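Local coordinates for uncharacterized hypothetical protein (Parabacteroides merdae, PDB 4EI0) that is of unknown function, a DUF4466 family protein built largely of antiparallel beta sheets, at residues I195-S200 with L205-Y210; I295-A298 with V303-S306; K216-G221 with T268-G273. All coordinates share one frame; numbering follows the deposited sequence.

Interaction 1 of 3, residues I195-S200 with L205-Y210; sequences IMYAYS and LSHAFY
Met196 and Tyr210 bind each other twice through their main chains, the first of two hydrogen-bonded pairs that align strands 195-199 and 207-210 antiparallel. Tyr210 N reaches Met196 O at 2.8 Å, and Met196 N returns the bond to Tyr210 O. Ala198 and Ala208 repeat the exchange, and the strand axes pass 4.6 Å apart at 157°. Beyond the last strand pair, Ser200 N still reaches Ser206 O at 2.9 Å.

The polar side-chain contact joins Tyr197 to His207. Tyr197 carries CG anti to its own N (chi1 163°), which lays the ring alongside the imidazole so that OH meets ND1 of His207 at 2.7 Å; either atom could donate. Each group approaches the other at its edge, the planes 24° apart, so this bond joins rims and involves no stacking.

Tyr199 joins this pair to make an aromatic cluster. CD1 of Tyr199 sits over one face of the His207 ring, 3.4 Å from CE1, and the two rings meet obliquely. The imidazole is thereby gripped at an edge by one tyrosine and touched on a face by the other, which should limit its rotation.

Apolar contacts flank these groups. Ile195 CG2 packs against Phe209 CB at 3.6 Å, while Tyr197 CD1 and Phe209 CE1 meet edge to edge. On the other face of the sheet, the Ala198 methyl CB touches the edge of the Tyr210 ring at CE2, 3.8 Å away, and the hydroxyl of that tyrosine is bonded to Tyr218 O.

Taken together, these pairings make a classic antiparallel beta hairpin with a Tyr-Tyr-His aromatic cluster on one face, within a five-stranded antiparallel sheet; the face of Tyr197, His207 and Phe209 packs on strands 289-299 and 302-311.

Interaction 2 of 3, residues I295-A298 with V303-S306; sequences INKA and VTVS
Lys297 and Asn296 both face Thr304, so that two residues of one strand are set against one of its partner: a classic beta bulge. Its main-chain signature is a pair of bonds to Thr304. Asn296 N donates to Thr304 O at 2.8 Å, but bent, with 133° at the hydrogen, whereas Thr304 N reaches Lys297 O at 3.0 Å along a much straighter path. The helix-like backbone of Asn296 (phi -68°, psi -38°) supplies the extra residue and shifts the register by one.

Polar side chains exploit the irregularity. Asn296 is turned toward the other strand, and its OD1 accepts a 2.5 Å hydrogen bond from Ser306 OG, which is tilted slightly from the carbonyl plane; its ND2 is bonded to Leu245 O. With an alanine here, Ser306 OG would probably lose this acceptor and Leu245 O its amide donor, and a gap would open beside Ser306 and Thr304 CG2. Lys297 runs beside Thr304, and the bends late in its chain bring NZ to OG1 of Thr304 at 3.3 Å, a weak bond.

Apolar contacts occupy the opposite face. Ile295 spreads over two valines, its CD1 lying 3.7 Å from Val305 CG1 and its CG2 near Val303 CG1. Ala298 CB meets Val303 CG2 at 3.9 Å.

The two strands form a hairpin within a five-stranded antiparallel sheet. Strand 152-159 bonds to the far side of strand 302-311, strand 278-283 lies on the other side of strand 289-299, Leu245 belongs to helix 243-246, and the Ile295-Val303 face packs on Phe209 and His207 of strand 207-210.

Interaction 3 of 3, residues K216-G221 with T268-G273; sequences KEYMGG and TNYILG
Tyr218 lays its ring over that of Tyr270 in an offset stack, the centroids 4.7 Å apart and the planes only 9° from parallel. The overlap is partial and displaced toward the rims. CD2 of Tyr218 sits over one face of the Tyr270 ring, 3.6 Å from CZ, and in return the Tyr270 hydroxyl lies over a face of Tyr218, with OH 3.5 Å from CE2. The phenol oxygen thus rests against ring carbons, a contact of packing rather than of hydrogen bonding.

Tyr270 points its CB toward the loop; CG lies between the backbone N and carbonyl carbon (chi1 70°), the least roomy of the staggered choices, and the ring then lies flat against Tyr218. Tyr218 likewise directs its CB toward the strand, and the two side chains meet at a slant.

Leu272 adds a second, aliphatic foothold. Its two methyls divide the work: CD1 approaches CD1 of Tyr218 at 4.1 Å, while CD2 rests 3.6 Å from the carbonyl oxygen of the same tyrosine. Within the loop, Met219 N bonds to Lys216 O at 3.1 Å and closes a turn that includes Tyr218.

Small and partly exposed, this is surface packing: an offset stack of two tyrosines, flanked by a leucine, that joins the loop after strand 207-210 to strand 270-274, an outermost strand, within this chain, of its five-stranded antiparallel sheet.

Interaction 1 is the middle term of the three. Its strand 207-210 lies beside strand 270-274 of interaction 3 in one sheet, bonded there from Phe209 N to Ile271 O at 2.9 Å, and Tyr210 OH reaches Tyr218 O at 2.8 Å; the two centres are about 7 Å apart. The face carrying His207 and Phe209 meets interaction 2, with centres about 13 Å apart: Val303 CG2 packs 3.4 Å from His207 ND1, and Phe209 CZ packs 4.1 Å from Ile295 CD1. Interactions 2 and 3 do not touch, their nearest atoms being about 8 Å apart. One hairpin thus joins a second sheet on one face and a surface loop on the other.

Interaction 1 of 3, residues I195-S200 with L205-Y210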
ATOM      1  N   ILE B 195     -10.475  -3.544 -51.991  1.00 47.77           N
ATOM      2  CA  ILE B 195      -9.055  -3.480 -52.339  1.00 48.58           C
ATOM      3  C   ILE B 195      -8.542  -4.896 -52.520  1.00 46.62           C
ATOM      4  O   ILE B 195      -8.881  -5.790 -51.730  1.00 44.57           O
ATOM      5  CB  ILE B 195      -8.219  -2.766 -51.217  1.00 43.90           C
ATOM      6  CG1 ILE B 195      -8.527  -1.260 -51.183  1.00 48.48           C
ATOM      7  CG2 ILE B 195      -6.735  -2.933 -51.469  1.00 45.95           C
ATOM      8  CD1 ILE B 195      -7.912  -0.486 -50.036  1.00 52.68           C
HETATM    9  N   MSE B 196      -7.736  -5.098 -53.555  1.00 46.60           N
HETATM   10  CA  MSE B 196      -6.990  -6.332 -53.726  1.00 47.26           C
HETATM   11  C   MSE B 196      -5.526  -6.052 -53.452  1.00 50.83           C
HETATM   12  O   MSE B 196      -4.920  -5.179 -54.092  1.00 45.68           O
HETATM   13  CB  MSE B 196      -7.137  -6.900 -55.128  1.00 46.73           C
HETATM   14  CG  MSE B 196      -6.307  -8.186 -55.340  1.00 49.22           C
HETATM   15 SE   MSE B 196      -6.564  -8.904 -57.092  0.75 54.71          SE
HETATM   16  CE  MSE B 196      -5.604 -10.643 -56.932  1.00 59.69           C
ATOM     17  N   TYR B 197      -4.980  -6.785 -52.492  1.00 46.60           N
ATOM     18  CA  TYR B 197      -3.543  -6.781 -52.245  1.00 46.76           C
ATOM     19  C   TYR B 197      -2.856  -7.753 -53.166  1.00 54.30           C
ATOM     20  O   TYR B 197      -3.389  -8.819 -53.453  1.00 52.20           O
ATOM     21  CB  TYR B 197      -3.290  -7.196 -50.820  1.00 46.57           C
ATOM     22  CG  TYR B 197      -1.890  -7.600 -50.579  1.00 52.85           C
ATOM     23  CD1 TYR B 197      -0.921  -6.634 -50.312  1.00 58.92           C
ATOM     24  CD2 TYR B 197      -1.510  -8.926 -50.620  1.00 55.35           C
ATOM     25  CE1 TYR B 197       0.392  -6.973 -50.092  1.00 57.37           C
ATOM     26  CE2 TYR B 197      -0.174  -9.289 -50.404  1.00 65.55           C
ATOM     27  CZ  TYR B 197       0.772  -8.304 -50.140  1.00 65.52           C
ATOM     28  OH  TYR B 197       2.073  -8.619 -49.877  1.00 53.43           O
ATOM     29  N   ALA B 198      -1.668  -7.385 -53.623  1.00 57.63           N
ATOM     30  CA  ALA B 198      -0.783  -8.297 -54.311  1.00 56.04           C
ATOM     31  C   ALA B 198       0.653  -7.924 -53.979  1.00 63.47           C
ATOM     32  O   ALA B 198       0.949  -6.755 -53.859  1.00 53.52           O
ATOM     33  CB  ALA B 198      -0.993  -8.173 -55.795  1.00 58.98           C
ATOM     34  N   TYR B 199       1.544  -8.903 -53.887  1.00 67.86           N
ATOM     35  CA  TYR B 199       2.984  -8.651 -53.825  1.00 57.12           C
ATOM     36  C   TYR B 199       3.615  -8.980 -55.144  1.00 67.91           C
ATOM     37  O   TYR B 199       3.393 -10.034 -55.653  1.00 70.04           O
ATOM     38  CB  TYR B 199       3.628  -9.552 -52.795  1.00 62.61           C
ATOM     39  CG  TYR B 199       5.135  -9.416 -52.727  1.00 65.06           C
ATOM     40  CD1 TYR B 199       5.719  -8.286 -52.154  1.00 66.53           C
ATOM     41  CD2 TYR B 199       5.973 -10.424 -53.183  1.00 68.26           C
ATOM     42  CE1 TYR B 199       7.100  -8.159 -52.058  1.00 72.21           C
ATOM     43  CE2 TYR B 199       7.367 -10.306 -53.092  1.00 73.96           C
ATOM     44  CZ  TYR B 199       7.920  -9.175 -52.531  1.00 68.85           C
ATOM     45  OH  TYR B 199       9.268  -9.023 -52.448  1.00 75.51           O
ATOM     46  N   SER B 200       4.433  -8.100 -55.686  1.00 59.63           N
ATOM     47  CA  SER B 200       5.191  -8.400 -56.901  1.00 67.11           C
ATOM     48  C   SER B 200       6.674  -8.406 -56.549  1.00 61.65           C
ATOM     49  O   SER B 200       7.138  -7.657 -55.680  1.00 68.17           O
ATOM     50  CB  SER B 200       4.897  -7.369 -57.995  1.00 63.10           C
ATOM     51  OG  SER B 200       5.874  -7.363 -59.011  1.00 66.60           O
ATOM     52  N   LEU B 205       6.923  -2.260 -57.854  1.00 70.54           N
ATOM     53  CA  LEU B 205       5.532  -2.582 -57.485  1.00 63.72           C
ATOM     54  C   LEU B 205       5.509  -3.086 -56.034  1.00 62.56           C
ATOM     55  O   LEU B 205       4.757  -2.582 -55.198  1.00 55.22           O
ATOM     56  CB  LEU B 205       4.955  -3.636 -58.438  1.00 71.33           C
ATOM     57  CG  LEU B 205       5.051  -3.384 -59.966  1.00 77.97           C
ATOM     58  CD1 LEU B 205       4.309  -4.498 -60.678  1.00 68.79           C
ATOM     59  CD2 LEU B 205       4.510  -2.030 -60.450  1.00 64.41           C
ATOM     60  N   SER B 206       6.351  -4.072 -55.718  1.00 57.08           N
ATOM     61  CA  SER B 206       6.462  -4.580 -54.343  1.00 56.80           C
ATOM     62  C   SER B 206       5.050  -4.924 -53.741  1.00 61.65           C
ATOM     63  O   SER B 206       4.209  -5.516 -54.428  1.00 61.99           O
ATOM     64  CB  SER B 206       7.251  -3.555 -53.521  1.00 56.80           C
ATOM     65  OG  SER B 206       7.244  -3.849 -52.159  1.00 57.93           O
ATOM     66  N   HIS B 207       4.799  -4.543 -52.494  1.00 58.11           N
ATOM     67  CA  HIS B 207       3.486  -4.698 -51.858  1.00 52.84           C
ATOM     68  C   HIS B 207       2.524  -3.654 -52.397  1.00 56.47           C
ATOM     69  O   HIS B 207       2.777  -2.493 -52.267  1.00 52.85           O
ATOM     70  CB  HIS B 207       3.638  -4.555 -50.366  1.00 57.36           C
ATOM     71  CG  HIS B 207       4.523  -5.618 -49.721  1.00 59.48           C
ATOM     72  ND1 HIS B 207       4.103  -6.869 -49.493  1.00 58.35           N
ATOM     73  CD2 HIS B 207       5.807  -5.545 -49.202  1.00 68.09           C
ATOM     74  CE1 HIS B 207       5.061  -7.563 -48.880  1.00 61.35           C
ATOM     75  NE2 HIS B 207       6.107  -6.751 -48.695  1.00 57.28           N
ATOM     76  N   ALA B 208       1.416  -4.059 -53.018  1.00 50.86           N
ATOM     77  CA  ALA B 208       0.540  -3.155 -53.749  1.00 46.30           C
ATOM     78  C   ALA B 208      -0.903  -3.311 -53.328  1.00 52.56           C
ATOM     79  O   ALA B 208      -1.309  -4.398 -52.881  1.00 52.17           O
ATOM     80  CB  ALA B 208       0.682  -3.369 -55.250  1.00 41.35           C
ATOM     81  N   PHE B 209      -1.667  -2.223 -53.425  1.00 49.82           N
ATOM     82  CA  PHE B 209      -3.125  -2.246 -53.251  1.00 48.64           C
ATOM     83  C   PHE B 209      -3.714  -1.796 -54.573  1.00 48.21           C
ATOM     84  O   PHE B 209      -3.335  -0.757 -55.136  1.00 50.56           O
ATOM     85  CB  PHE B 209      -3.637  -1.280 -52.200  1.00 52.90           C
ATOM     86  CG  PHE B 209      -3.420  -1.693 -50.764  1.00 48.93           C
ATOM     87  CD1 PHE B 209      -3.077  -2.984 -50.388  1.00 44.72           C
ATOM     88  CD2 PHE B 209      -3.646  -0.755 -49.755  1.00 48.32           C
ATOM     89  CE1 PHE B 209      -2.937  -3.323 -49.038  1.00 46.22           C
ATOM     90  CE2 PHE B 209      -3.478  -1.072 -48.419  1.00 48.45           C
ATOM     91  CZ  PHE B 209      -3.149  -2.378 -48.052  1.00 45.68           C
ATOM     92  N   TYR B 210      -4.641  -2.589 -55.095  1.00 48.93           N
ATOM     93  CA  TYR B 210      -5.303  -2.291 -56.350  1.00 42.37           C
ATOM     94  C   TYR B 210      -6.800  -2.256 -56.150  1.00 45.17           C
ATOM     95  O   TYR B 210      -7.319  -2.791 -55.196  1.00 51.68           O
ATOM     96  CB  TYR B 210      -4.998  -3.357 -57.371  1.00 45.98           C
ATOM     97  CG  TYR B 210      -3.554  -3.554 -57.620  1.00 49.39           C
ATOM     98  CD1 TYR B 210      -2.795  -2.535 -58.180  1.00 52.77           C
ATOM     99  CD2 TYR B 210      -2.925  -4.764 -57.339  1.00 48.95           C
ATOM    100  CE1 TYR B 210      -1.465  -2.717 -58.468  1.00 56.72           C
ATOM    101  CE2 TYR B 210      -1.573  -4.958 -57.638  1.00 53.15           C
ATOM    102  CZ  TYR B 210      -0.856  -3.927 -58.210  1.00 58.40           C
ATOM    103  OH  TYR B 210       0.499  -4.065 -58.509  1.00 56.53           O
TER

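Interaction 2 of 3, residues I295-A298 with V303-S306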
ATOM      1  N   ILE B 295       0.110  -0.400 -42.103  1.00 44.67           N
ATOM      2  CA  ILE B 295       0.943  -1.589 -42.314  1.00 43.77           C
ATOM      3  C   ILE B 295       1.853  -1.783 -41.111  1.00 44.81           C
ATOM      4  O   ILE B 295       2.860  -1.100 -40.976  1.00 53.87           O
ATOM      5  CB  ILE B 295       1.779  -1.498 -43.598  1.00 47.30           C
ATOM      6  CG1 ILE B 295       0.920  -1.111 -44.824  1.00 48.62           C
ATOM      7  CG2 ILE B 295       2.556  -2.792 -43.856  1.00 44.47           C
ATOM      8  CD1 ILE B 295      -0.277  -1.959 -45.139  1.00 46.00           C
ATOM      9  N   ASN B 296       1.498  -2.692 -40.209  1.00 40.41           N
ATOM     10  CA  ASN B 296       2.290  -2.957 -39.010  1.00 45.73           C
ATOM     11  C   ASN B 296       3.641  -3.607 -39.345  1.00 51.18           C
ATOM     12  O   ASN B 296       4.659  -3.264 -38.750  1.00 54.92           O
ATOM     13  CB  ASN B 296       1.540  -3.893 -38.029  1.00 48.48           C
ATOM     14  CG  ASN B 296       0.231  -3.327 -37.542  1.00 44.64           C
ATOM     15  OD1 ASN B 296      -0.828  -3.697 -38.049  1.00 51.40           O
ATOM     16  ND2 ASN B 296       0.273  -2.507 -36.505  1.00 45.41           N
ATOM     17  N   LYS B 297       3.641  -4.500 -40.336  1.00 49.66           N
ATOM     18  CA  LYS B 297       4.818  -5.336 -40.709  1.00 54.60           C
ATOM     19  C   LYS B 297       4.629  -5.812 -42.134  1.00 51.71           C
ATOM     20  O   LYS B 297       3.479  -5.958 -42.565  1.00 58.70           O
ATOM     21  CB  LYS B 297       4.885  -6.586 -39.818  1.00 60.15           C
ATOM     22  CG  LYS B 297       5.210  -6.391 -38.343  1.00 68.03           C
ATOM     23  CD  LYS B 297       5.312  -7.744 -37.621  1.00 89.76           C
ATOM     24  CE  LYS B 297       3.935  -8.368 -37.369  1.00 97.76           C
ATOM     25  NZ  LYS B 297       3.857  -9.809 -37.756  1.00 75.84           N
ATOM     26  N   ALA B 298       5.709  -6.034 -42.879  1.00 48.90           N
ATOM     27  CA  ALA B 298       5.578  -6.553 -44.229  1.00 52.94           C
ATOM     28  C   ALA B 298       6.842  -7.296 -44.623  1.00 61.55           C
ATOM     29  O   ALA B 298       7.915  -6.744 -44.524  1.00 72.94           O
ATOM     30  CB  ALA B 298       5.286  -5.437 -45.254  1.00 55.76           C
ATOM     31  N   VAL B 303       1.891  -9.711 -44.925  1.00 55.30           N
ATOM     32  CA  VAL B 303       1.719  -8.374 -44.396  1.00 49.13           C
ATOM     33  C   VAL B 303       0.784  -8.414 -43.242  1.00 49.61           C
ATOM     34  O   VAL B 303      -0.195  -9.130 -43.268  1.00 61.07           O
ATOM     35  CB  VAL B 303       1.183  -7.489 -45.542  1.00 52.05           C
ATOM     36  CG1 VAL B 303       0.846  -6.094 -45.057  1.00 49.23           C
ATOM     37  CG2 VAL B 303       2.220  -7.456 -46.674  1.00 51.94           C
ATOM     38  N   THR B 304       1.043  -7.636 -42.211  1.00 52.04           N
ATOM     39  CA  THR B 304       0.094  -7.440 -41.139  1.00 48.62           C
ATOM     40  C   THR B 304      -0.493  -6.008 -41.181  1.00 52.04           C
ATOM     41  O   THR B 304       0.268  -5.042 -41.198  1.00 48.06           O
ATOM     42  CB  THR B 304       0.767  -7.654 -39.768  1.00 57.24           C
ATOM     43  OG1 THR B 304       1.423  -8.930 -39.759  1.00 49.40           O
ATOM     44  CG2 THR B 304      -0.235  -7.621 -38.632  1.00 51.97           C
ATOM     45  N   VAL B 305      -1.827  -5.885 -41.150  1.00 44.13           N
ATOM     46  CA  VAL B 305      -2.493  -4.580 -41.201  1.00 44.60           C
ATOM     47  C   VAL B 305      -3.374  -4.401 -39.982  1.00 46.97           C
ATOM     48  O   VAL B 305      -3.814  -5.373 -39.391  1.00 49.61           O
ATOM     49  CB  VAL B 305      -3.308  -4.382 -42.507  1.00 40.36           C
ATOM     50  CG1 VAL B 305      -2.461  -4.627 -43.747  1.00 43.21           C
ATOM     51  CG2 VAL B 305      -4.536  -5.274 -42.532  1.00 47.00           C
ATOM     52  N   SER B 306      -3.592  -3.155 -39.616  1.00 41.91           N
ATOM     53  CA  SER B 306      -4.574  -2.744 -38.633  1.00 48.06           C
ATOM     54  C   SER B 306      -5.379  -1.568 -39.212  1.00 46.34           C
ATOM     55  O   SER B 306      -4.827  -0.736 -39.897  1.00 41.68           O
ATOM     56  CB  SER B 306      -3.854  -2.306 -37.377  1.00 46.04           C
ATOM     57  OG  SER B 306      -3.055  -3.377 -36.886  1.00 51.57           O
TER

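Interaction 3 of 3, residues K216-G221 with T268-G273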
ATOM      1  N   LYS B 216      -3.732  -1.496 -65.751  1.00 66.21           N
ATOM      2  CA  LYS B 216      -3.085  -2.789 -66.044  1.00 67.87           C
ATOM      3  C   LYS B 216      -1.554  -2.624 -66.010  1.00 62.96           C
ATOM      4  O   LYS B 216      -0.838  -3.465 -65.462  1.00 70.80           O
ATOM      5  CB  LYS B 216      -3.590  -3.369 -67.384  1.00 62.66           C
ATOM      6  N   GLU B 217      -1.077  -1.471 -66.478  1.00 73.33           N
ATOM      7  CA  GLU B 217       0.358  -1.132 -66.479  1.00 76.48           C
ATOM      8  C   GLU B 217       1.046  -1.348 -65.109  1.00 81.41           C
ATOM      9  O   GLU B 217       2.207  -1.714 -65.067  1.00 72.93           O
ATOM     10  CB  GLU B 217       0.600   0.353 -66.896  1.00 80.19           C
ATOM     11  CG  GLU B 217      -0.606   1.180 -67.395  1.00 92.55           C
ATOM     12  CD  GLU B 217      -0.284   2.670 -67.524  1.00111.63           C
ATOM     13  OE1 GLU B 217       0.850   3.010 -67.931  1.00112.50           O
ATOM     14  OE2 GLU B 217      -1.166   3.507 -67.209  1.00108.11           O
ATOM     15  N   TYR B 218       0.357  -1.092 -63.993  1.00 69.12           N
ATOM     16  CA  TYR B 218       1.006  -1.106 -62.667  1.00 75.18           C
ATOM     17  C   TYR B 218       0.684  -2.348 -61.864  1.00 68.83           C
ATOM     18  O   TYR B 218       1.000  -2.402 -60.667  1.00 59.17           O
ATOM     19  CB  TYR B 218       0.640   0.155 -61.857  1.00 72.97           C
ATOM     20  CG  TYR B 218       1.122   1.406 -62.529  1.00 80.36           C
ATOM     21  CD1 TYR B 218       2.491   1.635 -62.694  1.00 87.48           C
ATOM     22  CD2 TYR B 218       0.220   2.338 -63.038  1.00 77.21           C
ATOM     23  CE1 TYR B 218       2.954   2.763 -63.342  1.00 81.26           C
ATOM     24  CE2 TYR B 218       0.671   3.476 -63.683  1.00 80.02           C
ATOM     25  CZ  TYR B 218       2.039   3.676 -63.835  1.00 84.52           C
ATOM     26  OH  TYR B 218       2.498   4.791 -64.470  1.00 79.42           O
HETATM   27  N   MSE B 219       0.067  -3.346 -62.512  1.00 67.66           N
HETATM   28  CA  MSE B 219      -0.447  -4.512 -61.788  1.00 69.76           C
HETATM   29  C   MSE B 219       0.435  -5.748 -61.873  1.00 60.02           C
HETATM   30  O   MSE B 219       0.183  -6.727 -61.183  1.00 61.34           O
HETATM   31  CB  MSE B 219      -1.870  -4.805 -62.243  1.00 63.40           C
HETATM   32  CG  MSE B 219      -2.850  -3.742 -61.769  1.00 56.53           C
HETATM   33 SE   MSE B 219      -4.704  -4.186 -62.133  0.75 72.49          SE
HETATM   34  CE  MSE B 219      -4.822  -5.762 -60.942  1.00 55.33           C
ATOM     35  N   GLY B 220       1.484  -5.673 -62.688  1.00 64.30           N
ATOM     36  CA  GLY B 220       2.478  -6.741 -62.775  1.00 73.20           C
ATOM     37  C   GLY B 220       1.843  -8.119 -62.906  1.00 80.89           C
ATOM     38  O   GLY B 220       2.198  -9.029 -62.169  1.00 81.46           O
ATOM     39  N   GLY B 221       0.870  -8.272 -63.806  1.00 65.65           N
ATOM     40  CA  GLY B 221       0.231  -9.573 -64.017  1.00 68.15           C
ATOM     41  C   GLY B 221      -0.932  -9.967 -63.108  1.00 72.11           C
ATOM     42  O   GLY B 221      -1.641 -10.907 -63.430  1.00 82.07           O
ATOM     43  N   THR B 268      -5.825   8.469 -55.451  1.00 56.26           N
ATOM     44  CA  THR B 268      -5.349   7.614 -56.522  1.00 54.78           C
ATOM     45  C   THR B 268      -6.141   6.301 -56.517  1.00 51.49           C
ATOM     46  O   THR B 268      -6.854   5.975 -55.509  1.00 49.91           O
ATOM     47  CB  THR B 268      -3.819   7.394 -56.388  1.00 63.48           C
ATOM     48  OG1 THR B 268      -3.349   6.663 -57.514  1.00 81.36           O
ATOM     49  CG2 THR B 268      -3.434   6.644 -55.114  1.00 52.89           C
ATOM     50  N   ASN B 269      -6.011   5.523 -57.597  1.00 50.65           N
ATOM     51  CA  ASN B 269      -6.685   4.210 -57.674  1.00 50.99           C
ATOM     52  C   ASN B 269      -5.745   3.004 -57.611  1.00 54.24           C
ATOM     53  O   ASN B 269      -6.144   1.894 -57.925  1.00 56.13           O
ATOM     54  CB  ASN B 269      -7.557   4.132 -58.917  1.00 50.61           C
ATOM     55  CG  ASN B 269      -6.746   4.304 -60.193  1.00 54.02           C
ATOM     56  OD1 ASN B 269      -5.538   4.418 -60.159  1.00 62.34           O
ATOM     57  ND2 ASN B 269      -7.420   4.347 -61.308  1.00 70.51           N
ATOM     58  N   TYR B 270      -4.501   3.230 -57.216  1.00 49.80           N
ATOM     59  CA  TYR B 270      -3.568   2.142 -56.896  1.00 48.54           C
ATOM     60  C   TYR B 270      -2.497   2.697 -55.987  1.00 50.56           C
ATOM     61  O   TYR B 270      -2.232   3.895 -56.011  1.00 60.79           O
ATOM     62  CB  TYR B 270      -2.912   1.536 -58.147  1.00 51.28           C
ATOM     63  CG  TYR B 270      -1.903   2.471 -58.821  1.00 55.44           C
ATOM     64  CD1 TYR B 270      -2.331   3.511 -59.634  1.00 61.75           C
ATOM     65  CD2 TYR B 270      -0.542   2.350 -58.587  1.00 65.97           C
ATOM     66  CE1 TYR B 270      -1.427   4.389 -60.216  1.00 62.26           C
ATOM     67  CE2 TYR B 270       0.367   3.219 -59.167  1.00 62.78           C
ATOM     68  CZ  TYR B 270      -0.089   4.239 -59.977  1.00 70.02           C
ATOM     69  OH  TYR B 270       0.776   5.114 -60.569  1.00 69.74           O
ATOM     70  N   ILE B 271      -1.893   1.837 -55.169  1.00 46.01           N
ATOM     71  CA  ILE B 271      -0.738   2.183 -54.327  1.00 45.08           C
ATOM     72  C   ILE B 271       0.338   1.104 -54.489  1.00 55.47           C
ATOM     73  O   ILE B 271       0.051  -0.082 -54.394  1.00 55.37           O
ATOM     74  CB  ILE B 271      -1.111   2.272 -52.853  1.00 46.31           C
ATOM     75  CG1 ILE B 271      -2.060   3.472 -52.617  1.00 50.79           C
ATOM     76  CG2 ILE B 271       0.157   2.382 -52.002  1.00 51.98           C
ATOM     77  CD1 ILE B 271      -2.565   3.507 -51.186  1.00 56.43           C
ATOM     78  N   LEU B 272       1.566   1.526 -54.730  1.00 48.73           N
ATOM     79  CA  LEU B 272       2.721   0.623 -54.868  1.00 56.16           C
ATOM     80  C   LEU B 272       3.683   0.854 -53.698  1.00 60.53           C
ATOM     81  O   LEU B 272       3.582   1.853 -52.995  1.00 55.05           O
ATOM     82  CB  LEU B 272       3.456   0.863 -56.206  1.00 55.94           C
ATOM     83  CG  LEU B 272       2.602   0.821 -57.503  1.00 52.99           C
ATOM     84  CD1 LEU B 272       3.362   1.129 -58.764  1.00 54.00           C
ATOM     85  CD2 LEU B 272       1.905  -0.525 -57.675  1.00 50.38           C
ATOM     86  N   GLY B 273       4.613  -0.073 -53.488  1.00 60.69           N
ATOM     87  CA  GLY B 273       5.642   0.090 -52.478  1.00 52.36           C
ATOM     88  C   GLY B 273       5.205   0.267 -51.045  1.00 65.80           C
ATOM     89  O   GLY B 273       5.810   1.032 -50.303  1.00 62.75           O
TER